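11R-lipoxygenase (Gersemia fruticosa, PDB 3VF1) probably oxygenates polyunsaturated fatty acids with molecular oxygen at a non-heme iron centre, and is regulated by calcium. Local coordinates at residues Arg154-Trp167 and Pro402-His415. Residues are numbered along the deposited sequence; the frame is centred on the assembly and turned at random.
Sequences RTKEVSENKKLYKW and PTAVSSWRNLPSVH
Lys162 and Arg409 bring the two backbones to within 4.7 Å (CA to CA) where helix 154-164 crosses helix 402-410, the C-terminal end of the long helix 369-410 that carries the iron ligands His392 and His397 of the lipoxygenase fold. The axes of these two short segments come within 7.8 Å, their N-to-C directions 134° apart. Helix 148-164 comes after strand 130-134, the last strand of the N-terminal PLAT beta-sandwich, and the crossing sets it against the C-terminal end of helix 369-410 in the helical body. Tyr165, just past its helix, lays its ring over the indole of Trp408 in a face-to-face stack, the Tyr165 ring centroid 4.0 Å from that of the five-membered ring of Trp408 with the planes 22° apart; the amide of Asn161 meets the edge of the same indole. Further along, Val405 CG1 sits over the six-membered ring of Trp167, 3.6 Å from its centroid, a CH-pi contact.

Between the Tyr165-Trp408 stack and the Trp167 indole lies Arg409, bent at chi3 (54°), which brings NH1 to Tyr165 O at 3.1 Å in a nearly straight bond within the guanidinium plane. Trp167 CD1 covers one guanidinium face and Lys162 CG the other, while Asp533 of helix 525-538 takes both Arg409 NE and Trp167 NE1. An alanine in place of Arg409 would probably leave Tyr165 O without this donor, cost Asp533 its salt bridge and open a gap beside the Trp167 indole. The carbonyl of Arg409, in the last turn of its helix, accepts Lys162 NZ at 2.7 Å.

At the other end, Arg154, paired with Glu526, rests its guanidinium against Val414 CG1. Glu157, reaching out in extended form, grips Ser413 twice: OE1 receives Ser413 N from above the carboxylate plane, and OE2 takes Ser413 OG on its syn lone pair at 2.7 Å.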
ATOM      1  N   ARG A 154      18.369  -9.473 -22.967  1.00 44.74           N
ATOM      2  CA  ARG A 154      17.091  -9.094 -22.372  1.00 44.94           C
ATOM      3  C   ARG A 154      16.013 -10.141 -22.617  1.00 45.49           C
ATOM      4  O   ARG A 154      15.093 -10.293 -21.815  1.00 47.75           O
ATOM      5  CB  ARG A 154      16.637  -7.732 -22.902  1.00 41.98           C
ATOM      6  CG  ARG A 154      16.323  -7.703 -24.388  1.00 43.77           C
ATOM      7  CD  ARG A 154      16.318  -6.275 -24.909  1.00 43.39           C
ATOM      8  NE  ARG A 154      15.378  -5.431 -24.177  1.00 40.42           N
ATOM      9  CZ  ARG A 154      15.492  -4.112 -24.040  1.00 42.72           C
ATOM     10  NH1 ARG A 154      16.515  -3.460 -24.577  1.00 39.37           N
ATOM     11  NH2 ARG A 154      14.581  -3.440 -23.351  1.00 44.42           N
ATOM     12  N   THR A 155      16.129 -10.865 -23.724  1.00 46.29           N
ATOM     13  CA  THR A 155      15.175 -11.918 -24.045  1.00 44.43           C
ATOM     14  C   THR A 155      15.387 -13.113 -23.119  1.00 48.68           C
ATOM     15  O   THR A 155      14.432 -13.772 -22.707  1.00 47.73           O
ATOM     16  CB  THR A 155      15.318 -12.378 -25.505  1.00 44.34           C
ATOM     17  OG1 THR A 155      15.130 -11.261 -26.384  1.00 47.00           O
ATOM     18  CG2 THR A 155      14.293 -13.452 -25.833  1.00 48.40           C
ATOM     19  N   LYS A 156      16.646 -13.380 -22.795  1.00 49.14           N
ATOM     20  CA  LYS A 156      16.998 -14.484 -21.912  1.00 50.45           C
ATOM     21  C   LYS A 156      16.633 -14.161 -20.466  1.00 49.93           C
ATOM     22  O   LYS A 156      16.102 -15.005 -19.746  1.00 51.15           O
ATOM     23  CB  LYS A 156      18.494 -14.785 -22.019  1.00 56.49           C
ATOM     24  CG  LYS A 156      19.002 -15.808 -21.015  1.00 67.57           C
ATOM     25  CD  LYS A 156      20.496 -16.042 -21.181  1.00 76.36           C
ATOM     26  CE  LYS A 156      21.060 -16.896 -20.055  1.00 78.07           C
ATOM     27  NZ  LYS A 156      20.428 -18.245 -19.990  1.00 77.62           N
ATOM     28  N   GLU A 157      16.925 -12.933 -20.048  1.00 49.93           N
ATOM     29  CA  GLU A 157      16.632 -12.490 -18.691  1.00 47.43           C
ATOM     30  C   GLU A 157      15.154 -12.687 -18.375  1.00 47.76           C
ATOM     31  O   GLU A 157      14.795 -13.346 -17.398  1.00 45.05           O
ATOM     32  CB  GLU A 157      17.003 -11.016 -18.531  1.00 45.59           C
ATOM     33  CG  GLU A 157      16.963 -10.512 -17.099  1.00 45.06           C
ATOM     34  CD  GLU A 157      17.148  -9.008 -17.008  1.00 45.29           C
ATOM     35  OE1 GLU A 157      16.824  -8.311 -17.993  1.00 43.09           O
ATOM     36  OE2 GLU A 157      17.617  -8.521 -15.956  1.00 45.27           O
ATOM     37  N   VAL A 158      14.300 -12.111 -19.216  1.00 44.45           N
ATOM     38  CA  VAL A 158      12.857 -12.214 -19.046  1.00 39.69           C
ATOM     39  C   VAL A 158      12.396 -13.668 -19.087  1.00 45.24           C
ATOM     40  O   VAL A 158      11.481 -14.058 -18.361  1.00 48.82           O
ATOM     41  CB  VAL A 158      12.116 -11.418 -20.136  1.00 40.21           C
ATOM     42  CG1 VAL A 158      10.627 -11.737 -20.120  1.00 38.79           C
ATOM     43  CG2 VAL A 158      12.350  -9.925 -19.952  1.00 37.59           C
ATOM     44  N   SER A 159      13.030 -14.467 -19.939  1.00 48.91           N
ATOM     45  CA  SER A 159      12.673 -15.874 -20.075  1.00 47.50           C
ATOM     46  C   SER A 159      12.997 -16.637 -18.795  1.00 47.54           C
ATOM     47  O   SER A 159      12.227 -17.494 -18.358  1.00 48.66           O
ATOM     48  CB  SER A 159      13.413 -16.497 -21.260  1.00 48.47           C
ATOM     49  OG  SER A 159      13.087 -17.868 -21.399  1.00 58.90           O
ATOM     50  N   GLU A 160      14.138 -16.317 -18.194  1.00 46.77           N
ATOM     51  CA  GLU A 160      14.545 -16.939 -16.941  1.00 48.68           C
ATOM     52  C   GLU A 160      13.599 -16.550 -15.809  1.00 49.43           C
ATOM     53  O   GLU A 160      13.194 -17.393 -15.010  1.00 49.32           O
ATOM     54  CB  GLU A 160      15.974 -16.528 -16.583  1.00 50.05           C
ATOM     55  CG  GLU A 160      17.041 -17.132 -17.484  1.00 59.34           C
ATOM     56  CD  GLU A 160      18.432 -16.617 -17.164  1.00 74.68           C
ATOM     57  OE1 GLU A 160      18.541 -15.510 -16.592  1.00 72.79           O
ATOM     58  OE2 GLU A 160      19.416 -17.320 -17.480  1.00 79.51           O
ATOM     59  N   ASN A 161      13.250 -15.268 -15.749  1.00 47.56           N
ATOM     60  CA  ASN A 161      12.390 -14.756 -14.688  1.00 43.52           C
ATOM     61  C   ASN A 161      10.991 -15.365 -14.701  1.00 43.34           C
ATOM     62  O   ASN A 161      10.407 -15.606 -13.647  1.00 46.16           O
ATOM     63  CB  ASN A 161      12.296 -13.232 -14.768  1.00 41.34           C
ATOM     64  CG  ASN A 161      13.550 -12.542 -14.262  1.00 41.84           C
ATOM     65  OD1 ASN A 161      14.292 -13.096 -13.448  1.00 43.05           O
ATOM     66  ND2 ASN A 161      13.791 -11.326 -14.737  1.00 40.38           N
ATOM     67  N   LYS A 162      10.453 -15.615 -15.890  1.00 43.85           N
ATOM     68  CA  LYS A 162       9.124 -16.210 -16.009  1.00 45.89           C
ATOM     69  C   LYS A 162       9.042 -17.546 -15.278  1.00 49.73           C
ATOM     70  O   LYS A 162       7.961 -17.984 -14.891  1.00 52.06           O
ATOM     71  CB  LYS A 162       8.742 -16.411 -17.478  1.00 44.45           C
ATOM     72  CG  LYS A 162       8.108 -15.198 -18.135  1.00 43.18           C
ATOM     73  CD  LYS A 162       7.360 -15.597 -19.401  1.00 44.63           C
ATOM     74  CE  LYS A 162       6.730 -14.398 -20.093  1.00 49.28           C
ATOM     75  NZ  LYS A 162       7.752 -13.473 -20.662  1.00 44.13           N
ATOM     76  N   LYS A 163      10.187 -18.194 -15.092  1.00 50.71           N
ATOM     77  CA  LYS A 163      10.225 -19.501 -14.447  1.00 51.87           C
ATOM     78  C   LYS A 163      10.184 -19.376 -12.927  1.00 51.20           C
ATOM     79  O   LYS A 163       9.782 -20.309 -12.230  1.00 53.01           O
ATOM     80  CB  LYS A 163      11.480 -20.265 -14.874  1.00 55.21           C
ATOM     81  CG  LYS A 163      11.572 -20.505 -16.372  1.00 56.02           C
ATOM     82  CD  LYS A 163      12.821 -21.291 -16.736  1.00 61.24           C
ATOM     83  CE  LYS A 163      12.883 -21.571 -18.230  1.00 62.21           C
ATOM     84  NZ  LYS A 163      14.099 -22.343 -18.605  1.00 75.50           N
ATOM     85  N   LEU A 164      10.598 -18.219 -12.420  1.00 46.61           N
ATOM     86  CA  LEU A 164      10.638 -17.982 -10.982  1.00 46.85           C
ATOM     87  C   LEU A 164       9.372 -17.296 -10.481  1.00 48.20           C
ATOM     88  O   LEU A 164       8.963 -17.493  -9.335  1.00 46.79           O
ATOM     89  CB  LEU A 164      11.856 -17.127 -10.624  1.00 44.41           C
ATOM     90  CG  LEU A 164      13.219 -17.739 -10.950  1.00 47.15           C
ATOM     91  CD1 LEU A 164      14.336 -16.756 -10.627  1.00 44.63           C
ATOM     92  CD2 LEU A 164      13.419 -19.046 -10.197  1.00 46.29           C
ATOM     93  N   TYR A 165       8.753 -16.493 -11.343  1.00 46.10           N
ATOM     94  CA  TYR A 165       7.591 -15.704 -10.953  1.00 41.53           C
ATOM     95  C   TYR A 165       6.351 -16.099 -11.750  1.00 42.31           C
ATOM     96  O   TYR A 165       6.046 -15.504 -12.781  1.00 46.45           O
ATOM     97  CB  TYR A 165       7.889 -14.214 -11.134  1.00 40.68           C
ATOM     98  CG  TYR A 165       9.071 -13.734 -10.319  1.00 38.55           C
ATOM     99  CD1 TYR A 165       8.919 -13.373  -8.988  1.00 41.37           C
ATOM    100  CD2 TYR A 165      10.337 -13.648 -10.880  1.00 39.93           C
ATOM    101  CE1 TYR A 165       9.996 -12.936  -8.236  1.00 40.88           C
ATOM    102  CE2 TYR A 165      11.420 -13.211 -10.138  1.00 40.08           C
ATOM    103  CZ  TYR A 165      11.244 -12.857  -8.818  1.00 40.58           C
ATOM    104  OH  TYR A 165      12.319 -12.425  -8.073  1.00 41.04           O
ATOM    105  N   LYS A 166       5.640 -17.108 -11.257  1.00 43.36           N
ATOM    106  CA  LYS A 166       4.430 -17.597 -11.908  1.00 41.61           C
ATOM    107  C   LYS A 166       3.195 -17.009 -11.237  1.00 41.14           C
ATOM    108  O   LYS A 166       3.277 -16.483 -10.127  1.00 42.49           O
ATOM    109  CB  LYS A 166       4.369 -19.123 -11.820  1.00 44.35           C
ATOM    110  CG  LYS A 166       5.648 -19.831 -12.249  1.00 49.90           C
ATOM    111  CD  LYS A 166       5.558 -20.365 -13.670  1.00 60.35           C
ATOM    112  CE  LYS A 166       5.191 -19.275 -14.662  1.00 62.77           C
ATOM    113  NZ  LYS A 166       5.425 -19.706 -16.071  1.00 60.20           N
ATOM    114  N   TRP A 167       2.053 -17.102 -11.911  1.00 37.88           N
ATOM    115  CA  TRP A 167       0.784 -16.695 -11.319  1.00 39.45           C
ATOM    116  C   TRP A 167       0.259 -17.793 -10.399  1.00 39.51           C
ATOM    117  O   TRP A 167       0.046 -18.926 -10.826  1.00 44.73           O
ATOM    118  CB  TRP A 167      -0.250 -16.390 -12.405  1.00 38.78           C
ATOM    119  CG  TRP A 167       0.083 -15.190 -13.235  1.00 41.79           C
ATOM    120  CD1 TRP A 167       0.499 -15.182 -14.534  1.00 40.71           C
ATOM    121  CD2 TRP A 167       0.030 -13.819 -12.822  1.00 41.18           C
ATOM    122  NE1 TRP A 167       0.707 -13.892 -14.957  1.00 41.79           N
ATOM    123  CE2 TRP A 167       0.426 -13.036 -13.925  1.00 41.71           C
ATOM    124  CE3 TRP A 167      -0.314 -13.180 -11.629  1.00 39.59           C
ATOM    125  CZ2 TRP A 167       0.486 -11.646 -13.868  1.00 39.27           C
ATOM    126  CZ3 TRP A 167      -0.254 -11.797 -11.575  1.00 38.47           C
ATOM    127  CH2 TRP A 167       0.144 -11.046 -12.687  1.00 37.73           C
ATOM    128  N   PRO A 402      -0.272  -7.580  -8.746  1.00 29.91           N
ATOM    129  CA  PRO A 402      -0.160  -8.024 -10.140  1.00 30.24           C
ATOM    130  C   PRO A 402       0.868  -7.238 -10.956  1.00 32.81           C
ATOM    131  O   PRO A 402       1.488  -7.808 -11.851  1.00 34.18           O
ATOM    132  CB  PRO A 402      -1.566  -7.790 -10.691  1.00 29.33           C
ATOM    133  CG  PRO A 402      -2.450  -7.907  -9.506  1.00 31.45           C
ATOM    134  CD  PRO A 402      -1.672  -7.333  -8.363  1.00 31.02           C
ATOM    135  N   THR A 403       1.045  -5.954 -10.653  1.00 29.15           N
ATOM    136  CA  THR A 403       1.983  -5.126 -11.406  1.00 32.00           C
ATOM    137  C   THR A 403       3.418  -5.528 -11.093  1.00 34.40           C
ATOM    138  O   THR A 403       4.300  -5.412 -11.944  1.00 37.37           O
ATOM    139  CB  THR A 403       1.803  -3.622 -11.110  1.00 29.40           C
ATOM    140  OG1 THR A 403       2.220  -3.334  -9.770  1.00 29.04           O
ATOM    141  CG2 THR A 403       0.350  -3.199 -11.306  1.00 27.74           C
ATOM    142  N   ALA A 404       3.652  -6.005  -9.876  1.00 32.66           N
ATOM    143  CA  ALA A 404       4.977  -6.470  -9.485  1.00 32.45           C
ATOM    144  C   ALA A 404       5.292  -7.778 -10.197  1.00 33.68           C
ATOM    145  O   ALA A 404       6.385  -7.958 -10.729  1.00 35.23           O
ATOM    146  CB  ALA A 404       5.054  -6.654  -7.976  1.00 31.81           C
ATOM    147  N   VAL A 405       4.321  -8.686 -10.208  1.00 32.03           N
ATOM    148  CA  VAL A 405       4.496  -9.990 -10.838  1.00 35.21           C
ATOM    149  C   VAL A 405       4.710  -9.847 -12.343  1.00 36.84           C
ATOM    150  O   VAL A 405       5.570 -10.510 -12.922  1.00 36.49           O
ATOM    151  CB  VAL A 405       3.281 -10.906 -10.580  1.00 32.36           C
ATOM    152  CG1 VAL A 405       3.430 -12.218 -11.336  1.00 34.70           C
ATOM    153  CG2 VAL A 405       3.118 -11.163  -9.089  1.00 32.99           C
ATOM    154  N   SER A 406       3.928  -8.975 -12.972  1.00 35.20           N
ATOM    155  CA  SER A 406       4.025  -8.776 -14.413  1.00 35.32           C
ATOM    156  C   SER A 406       5.356  -8.132 -14.789  1.00 34.99           C
ATOM    157  O   SER A 406       5.895  -8.393 -15.864  1.00 34.94           O
ATOM    158  CB  SER A 406       2.865  -7.920 -14.923  1.00 34.68           C
ATOM    159  OG  SER A 406       2.935  -7.780 -16.331  1.00 37.70           O
ATOM    160  N   SER A 407       5.885  -7.290 -13.907  1.00 33.24           N
ATOM    161  CA  SER A 407       7.175  -6.654 -14.145  1.00 34.88           C
ATOM    162  C   SER A 407       8.271  -7.703 -14.290  1.00 36.91           C
ATOM    163  O   SER A 407       9.089  -7.638 -15.209  1.00 37.12           O
ATOM    164  CB  SER A 407       7.530  -5.698 -13.005  1.00 35.93           C
ATOM    165  OG  SER A 407       6.686  -4.558 -13.006  1.00 38.00           O
ATOM    166  N   TRP A 408       8.284  -8.669 -13.377  1.00 35.41           N
ATOM    167  CA  TRP A 408       9.300  -9.715 -13.385  1.00 37.38           C
ATOM    168  C   TRP A 408       9.157 -10.636 -14.593  1.00 37.09           C
ATOM    169  O   TRP A 408      10.145 -11.174 -15.092  1.00 41.79           O
ATOM    170  CB  TRP A 408       9.231 -10.538 -12.096  1.00 34.95           C
ATOM    171  CG  TRP A 408       9.846  -9.849 -10.914  1.00 35.31           C
ATOM    172  CD1 TRP A 408       9.194  -9.167  -9.929  1.00 36.95           C
ATOM    173  CD2 TRP A 408      11.241  -9.775 -10.597  1.00 35.59           C
ATOM    174  NE1 TRP A 408      10.097  -8.673  -9.018  1.00 37.71           N
ATOM    175  CE2 TRP A 408      11.360  -9.033  -9.405  1.00 34.89           C
ATOM    176  CE3 TRP A 408      12.401 -10.265 -11.205  1.00 36.21           C
ATOM    177  CZ2 TRP A 408      12.593  -8.767  -8.811  1.00 37.69           C
ATOM    178  CZ3 TRP A 408      13.624 -10.000 -10.614  1.00 37.79           C
ATOM    179  CH2 TRP A 408      13.710  -9.257  -9.430  1.00 38.54           C
ATOM    180  N   ARG A 409       7.929 -10.805 -15.067  1.00 37.07           N
ATOM    181  CA  ARG A 409       7.640 -11.764 -16.130  1.00 39.00           C
ATOM    182  C   ARG A 409       7.819 -11.207 -17.541  1.00 39.94           C
ATOM    183  O   ARG A 409       8.007 -11.972 -18.486  1.00 39.16           O
ATOM    184  CB  ARG A 409       6.210 -12.287 -15.984  1.00 38.63           C
ATOM    185  CG  ARG A 409       5.998 -13.199 -14.791  1.00 38.58           C
ATOM    186  CD  ARG A 409       4.522 -13.487 -14.573  1.00 38.23           C
ATOM    187  NE  ARG A 409       3.878 -14.006 -15.776  1.00 41.84           N
ATOM    188  CZ  ARG A 409       4.004 -15.253 -16.221  1.00 45.13           C
ATOM    189  NH1 ARG A 409       4.766 -16.124 -15.574  1.00 42.29           N
ATOM    190  NH2 ARG A 409       3.372 -15.629 -17.324  1.00 48.70           N
ATOM    191  N   ASN A 410       7.753  -9.888 -17.693  1.00 37.95           N
ATOM    192  CA  ASN A 410       7.715  -9.293 -19.026  1.00 35.26           C
ATOM    193  C   ASN A 410       8.740  -8.189 -19.288  1.00 36.61           C
ATOM    194  O   ASN A 410       8.987  -7.839 -20.442  1.00 39.00           O
ATOM    195  CB  ASN A 410       6.311  -8.755 -19.307  1.00 32.45           C
ATOM    196  CG  ASN A 410       5.242  -9.818 -19.157  1.00 37.14           C
ATOM    197  OD1 ASN A 410       4.998 -10.604 -20.073  1.00 39.70           O
ATOM    198  ND2 ASN A 410       4.598  -9.849 -17.995  1.00 40.60           N
ATOM    199  N   LEU A 411       9.336  -7.642 -18.233  1.00 36.58           N
ATOM    200  CA  LEU A 411      10.269  -6.531 -18.394  1.00 35.08           C
ATOM    201  C   LEU A 411      11.685  -6.905 -17.967  1.00 37.85           C
ATOM    202  O   LEU A 411      11.883  -7.485 -16.899  1.00 39.55           O
ATOM    203  CB  LEU A 411       9.805  -5.321 -17.583  1.00 33.85           C
ATOM    204  CG  LEU A 411       8.429  -4.752 -17.927  1.00 36.41           C
ATOM    205  CD1 LEU A 411       8.122  -3.562 -17.031  1.00 34.18           C
ATOM    206  CD2 LEU A 411       8.353  -4.356 -19.392  1.00 32.13           C
ATOM    207  N   PRO A 412      12.677  -6.577 -18.808  1.00 37.04           N
ATOM    208  CA  PRO A 412      14.084  -6.721 -18.428  1.00 32.57           C
ATOM    209  C   PRO A 412      14.544  -5.515 -17.619  1.00 35.64           C
ATOM    210  O   PRO A 412      13.982  -4.429 -17.773  1.00 35.38           O
ATOM    211  CB  PRO A 412      14.800  -6.770 -19.776  1.00 39.28           C
ATOM    212  CG  PRO A 412      13.950  -5.936 -20.670  1.00 38.56           C
ATOM    213  CD  PRO A 412      12.529  -6.137 -20.208  1.00 36.22           C
ATOM    214  N   SER A 413      15.553  -5.701 -16.775  1.00 35.95           N
ATOM    215  CA  SER A 413      16.001  -4.645 -15.871  1.00 33.24           C
ATOM    216  C   SER A 413      16.626  -3.448 -16.594  1.00 33.83           C
ATOM    217  O   SER A 413      16.986  -2.457 -15.957  1.00 33.07           O
ATOM    218  CB  SER A 413      16.991  -5.211 -14.848  1.00 37.83           C
ATOM    219  OG  SER A 413      18.070  -5.867 -15.489  1.00 42.60           O
ATOM    220  N   VAL A 414      16.761  -3.540 -17.915  1.00 32.67           N
ATOM    221  CA  VAL A 414      17.307  -2.438 -18.704  1.00 33.68           C
ATOM    222  C   VAL A 414      16.192  -1.516 -19.204  1.00 31.00           C
ATOM    223  O   VAL A 414      16.453  -0.431 -19.720  1.00 29.22           O
ATOM    224  CB  VAL A 414      18.130  -2.962 -19.907  1.00 36.67           C
ATOM    225  CG1 VAL A 414      17.217  -3.569 -20.966  1.00 35.29           C
ATOM    226  CG2 VAL A 414      18.982  -1.848 -20.502  1.00 31.81           C
ATOM    227  N   HIS A 415      14.949  -1.953 -19.037  1.00 31.86           N
ATOM    228  CA  HIS A 415      13.790  -1.183 -19.475  1.00 31.94           C
ATOM    229  C   HIS A 415      13.515  -0.028 -18.506  1.00 35.50           C
ATOM    230  O   HIS A 415      13.554  -0.214 -17.289  1.00 35.11           O
ATOM    231  CB  HIS A 415      12.571  -2.102 -19.554  1.00 31.13           C
ATOM    232  CG  HIS A 415      11.444  -1.551 -20.369  1.00 36.15           C
ATOM    233  ND1 HIS A 415      10.842  -0.343 -20.090  1.00 36.65           N
ATOM    234  CD2 HIS A 415      10.798  -2.051 -21.449  1.00 36.54           C
ATOM    235  CE1 HIS A 415       9.881  -0.118 -20.967  1.00 37.84           C
ATOM    236  NE2 HIS A 415       9.831  -1.139 -21.802  1.00 37.02           N
TER